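Local coordinates for high-potential iron-sulfur protein (PDB 1HLQ) that carries electrons through a high-potential [4Fe-4S] cluster in photosynthetic electron transfer linking the cytochrome bc1 complex with a membrane-bound tetraheme c-type cytochrome, at residues A1-D9 against Q51-V62. Numbering follows the deposited sequence.
Sequences AAPLVAETD and QGACPLFAGKEV. With SF4 (iron/sulfur cluster), chain G.
Leu4 and Glu61 form a single beta bridge, flanked by two backbone hydrogen bonds: Glu61 N gives to Pro3 O (2.9 Å), and Val5 N to Glu61 O (2.8 Å). Leu4 CA also brings its hydrogen to Glu61 O, 3.2 Å away. A salt bridge secures the segment near Asp9. Lys60, extended beyond CG, runs past Val5 CA and sets NZ 2.8 Å from Asp9 OD1, on the syn side of the carboxylate but 31° out of its plane. Ala6 N meets the same OD1 from above the opposite face (3.1 Å), 68° out of the plane, tying the Asp9 side chain back across the type I turn 6-9, while one water links Lys60 NZ to Leu4 O. The apolar contact centres on buried Val5. Its chi1 of 169° leaves CG2 anti to the carbonyl carbon and puts that methyl 3.6 Å from Phe57 CB and also against Val62 CG1; helix 10-14 and Tyr17 also touch Val5. Phe57 and Val62 in turn pack against cluster sulfur S2, and Cys54 SG binds iron FE3 at 2.3 Å. Val5 is thus a second-shell residue: the amino-terminal arm, fixed by bridge and salt bridge, backs the hydrophobic wall of the cluster pocket and probably helps shield it from solvent.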
loop_
_atom_site.group_PDB
_atom_site.type_symbol
_atom_site.label_atom_id
_atom_site.label_comp_id
_atom_site.label_asym_id
_atom_site.label_seq_id
_atom_site.Cartn_x
_atom_site.Cartn_y
_atom_site.Cartn_z
ATOM N N ALA A 1 9.893 16.640 -8.249
ATOM C CA ALA A 1 9.246 15.636 -9.133
ATOM C C ALA A 1 10.023 14.326 -9.158
ATOM O O ALA A 1 11.234 14.278 -9.398
ATOM C CB ALA A 1 9.108 16.154 -10.551
ATOM N N ALA A 2 9.283 13.242 -9.035
ATOM C CA ALA A 2 9.816 11.893 -9.028
ATOM C C ALA A 2 9.342 11.134 -10.257
ATOM O O ALA A 2 8.401 11.540 -10.944
ATOM C CB ALA A 2 9.299 11.162 -7.791
ATOM N N PRO A 3 9.965 10.003 -10.542
ATOM C CA PRO A 3 9.557 9.152 -11.628
ATOM C C PRO A 3 8.082 8.776 -11.483
ATOM O O PRO A 3 7.597 8.455 -10.398
ATOM C CB PRO A 3 10.404 7.893 -11.485
ATOM C CG PRO A 3 11.629 8.416 -10.813
ATOM C CD PRO A 3 11.109 9.405 -9.805
ATOM N N LEU A 4 7.396 8.737 -12.622
ATOM C CA LEU A 4 6.003 8.304 -12.590
ATOM C C LEU A 4 5.901 6.802 -12.419
ATOM O O LEU A 4 6.707 5.997 -12.896
ATOM C CB LEU A 4 5.299 8.674 -13.906
ATOM C CG LEU A 4 5.086 10.174 -14.152
ATOM C CD1 LEU A 4 4.653 10.377 -15.593
ATOM C CD2 LEU A 4 4.098 10.766 -13.174
ATOM N N VAL A 5 4.856 6.394 -11.690
ATOM C CA VAL A 5 4.536 4.976 -11.577
ATOM C C VAL A 5 4.386 4.377 -12.966
ATOM O O VAL A 5 3.789 5.004 -13.857
ATOM C CB VAL A 5 3.214 4.817 -10.789
ATOM C CG1 VAL A 5 2.674 3.399 -10.848
ATOM C CG2 VAL A 5 3.386 5.286 -9.349
ATOM N N ALA A 6 4.932 3.207 -13.228
ATOM C CA ALA A 6 4.734 2.461 -14.465
ATOM C C ALA A 6 3.574 1.490 -14.236
ATOM O O ALA A 6 3.494 0.849 -13.187
ATOM C CB ALA A 6 5.976 1.705 -14.896
ATOM N N GLU A 7 2.714 1.314 -15.226
ATOM C CA GLU A 7 1.588 0.401 -15.123
ATOM C C GLU A 7 2.030 -1.039 -14.965
ATOM O O GLU A 7 1.243 -1.869 -14.505
ATOM C CB GLU A 7 0.641 0.570 -16.318
ATOM C CG GLU A 7 -0.041 1.917 -16.313
ATOM C CD GLU A 7 -0.933 2.203 -17.498
ATOM O OE1 GLU A 7 -1.287 3.397 -17.592
ATOM O OE2 GLU A 7 -1.215 1.262 -18.274
ATOM N N THR A 8 3.252 -1.381 -15.350
ATOM C CA THR A 8 3.809 -2.707 -15.182
ATOM C C THR A 8 4.493 -2.884 -13.830
ATOM O O THR A 8 4.973 -3.985 -13.549
ATOM C CB THR A 8 4.832 -2.966 -16.310
ATOM O OG1 THR A 8 5.731 -1.857 -16.352
ATOM C CG2 THR A 8 4.107 -3.182 -17.632
ATOM N N ASP A 9 4.616 -1.850 -13.013
ATOM C CA ASP A 9 5.195 -1.992 -11.673
ATOM C C ASP A 9 4.317 -2.956 -10.878
ATOM O O ASP A 9 3.095 -2.962 -11.010
ATOM C CB ASP A 9 5.305 -0.674 -10.934
ATOM C CG ASP A 9 6.343 0.307 -11.448
ATOM O OD1 ASP A 9 6.298 1.508 -11.094
ATOM O OD2 ASP A 9 7.234 -0.151 -12.220
ATOM N N GLN A 51 0.351 15.831 -11.813
ATOM C CA GLN A 51 0.990 14.650 -11.263
ATOM C C GLN A 51 1.432 14.986 -9.842
ATOM O O GLN A 51 1.565 16.169 -9.493
ATOM C CB GLN A 51 2.112 14.116 -12.130
ATOM C CG GLN A 51 3.493 14.651 -11.918
ATOM C CD GLN A 51 3.727 16.134 -11.889
ATOM O OE1 GLN A 51 3.127 16.962 -12.559
ATOM N NE2 GLN A 51 4.685 16.510 -11.040
ATOM N N GLY A 52 1.511 13.967 -9.006
ATOM C CA GLY A 52 1.851 14.170 -7.607
ATOM C C GLY A 52 1.891 12.844 -6.868
ATOM O O GLY A 52 1.688 11.775 -7.454
ATOM N N ALA A 53 2.199 12.928 -5.578
ATOM C CA ALA A 53 2.373 11.730 -4.789
ATOM C C ALA A 53 1.076 11.064 -4.331
ATOM O O ALA A 53 0.047 11.699 -4.131
ATOM C CB ALA A 53 3.188 12.056 -3.530
ATOM N N CYS A 54 1.226 9.768 -4.109
ATOM C CA CYS A 54 0.168 8.923 -3.554
ATOM C C CYS A 54 0.822 8.049 -2.500
ATOM O O CYS A 54 1.859 7.427 -2.760
ATOM C CB CYS A 54 -0.483 8.079 -4.644
ATOM S SG CYS A 54 -1.562 6.806 -3.939
ATOM N N PRO A 55 0.227 7.882 -1.324
ATOM C CA PRO A 55 0.819 7.079 -0.264
ATOM C C PRO A 55 1.030 5.634 -0.604
ATOM O O PRO A 55 1.840 4.925 0.013
ATOM C CB PRO A 55 -0.117 7.280 0.926
ATOM C CG PRO A 55 -1.413 7.677 0.307
ATOM C CD PRO A 55 -1.032 8.530 -0.889
ATOM N N LEU A 56 0.327 5.072 -1.594
ATOM C CA LEU A 56 0.438 3.699 -1.989
ATOM C C LEU A 56 1.612 3.456 -2.929
ATOM O O LEU A 56 1.831 2.299 -3.248
ATOM C CB LEU A 56 -0.860 3.205 -2.664
ATOM C CG LEU A 56 -2.093 3.412 -1.758
ATOM C CD1 LEU A 56 -3.354 2.929 -2.459
ATOM C CD2 LEU A 56 -1.925 2.724 -0.414
ATOM N N PHE A 57 2.208 4.542 -3.435
ATOM C CA PHE A 57 3.280 4.423 -4.425
ATOM C C PHE A 57 4.530 5.190 -4.022
ATOM O O PHE A 57 4.822 6.308 -4.431
ATOM C CB PHE A 57 2.750 4.919 -5.795
ATOM C CG PHE A 57 1.690 3.995 -6.338
ATOM C CD1 PHE A 57 0.334 4.319 -6.235
ATOM C CD2 PHE A 57 2.029 2.786 -6.915
ATOM C CE1 PHE A 57 -0.614 3.424 -6.696
ATOM C CE2 PHE A 57 1.095 1.897 -7.402
ATOM C CZ PHE A 57 -0.259 2.232 -7.279
ATOM N N ALA A 58 5.346 4.557 -3.180
ATOM C CA ALA A 58 6.576 5.134 -2.671
ATOM C C ALA A 58 7.611 5.387 -3.763
ATOM O O ALA A 58 7.759 4.626 -4.703
ATOM C CB ALA A 58 7.196 4.200 -1.629
ATOM N N GLY A 59 8.271 6.520 -3.632
ATOM C CA GLY A 59 9.371 6.965 -4.453
ATOM C C GLY A 59 9.026 7.495 -5.821
ATOM O O GLY A 59 9.872 7.886 -6.606
ATOM N N LYS A 60 7.725 7.522 -6.095
ATOM C CA LYS A 60 7.202 7.874 -7.408
ATOM C C LYS A 60 6.045 8.855 -7.310
ATOM O O LYS A 60 5.726 9.383 -6.255
ATOM C CB LYS A 60 6.774 6.585 -8.113
ATOM C CG LYS A 60 7.865 5.573 -8.359
ATOM C CD LYS A 60 7.647 4.555 -9.436
ATOM C CE LYS A 60 8.796 3.566 -9.545
ATOM N NZ LYS A 60 8.740 2.736 -10.773
ATOM N N GLU A 61 5.494 9.186 -8.474
ATOM C CA GLU A 61 4.334 10.056 -8.566
ATOM C C GLU A 61 3.319 9.381 -9.490
ATOM O O GLU A 61 3.681 8.572 -10.342
ATOM C CB GLU A 61 4.674 11.451 -9.102
ATOM C CG GLU A 61 5.400 12.279 -8.046
ATOM C CD GLU A 61 5.723 13.698 -8.405
ATOM O OE1 GLU A 61 6.127 14.432 -7.479
ATOM O OE2 GLU A 61 5.619 14.088 -9.575
ATOM N N VAL A 62 2.048 9.709 -9.243
ATOM C CA VAL A 62 0.970 9.216 -10.094
ATOM C C VAL A 62 0.467 10.362 -10.967
ATOM O O VAL A 62 0.712 11.530 -10.645
ATOM C CB VAL A 62 -0.197 8.627 -9.276
ATOM C CG1 VAL A 62 0.268 7.373 -8.530
ATOM C CG2 VAL A 62 -0.806 9.639 -8.311
HETATM FE FE1 SF4 G . -4.660 7.579 -7.615
HETATM FE FE2 SF4 G . -6.036 7.393 -5.248
HETATM FE FE3 SF4 G . -3.389 6.852 -5.344
HETATM FE FE4 SF4 G . -5.159 5.175 -6.509
HETATM S S1 SF4 G . -5.059 5.639 -4.252
HETATM S S2 SF4 G . -3.168 5.914 -7.477
HETATM S S3 SF4 G . -6.767 6.617 -7.305
HETATM S S4 SF4 G . -4.292 8.902 -5.759
HETATM O O HOH W 1 9.304 4.800 -12.609
#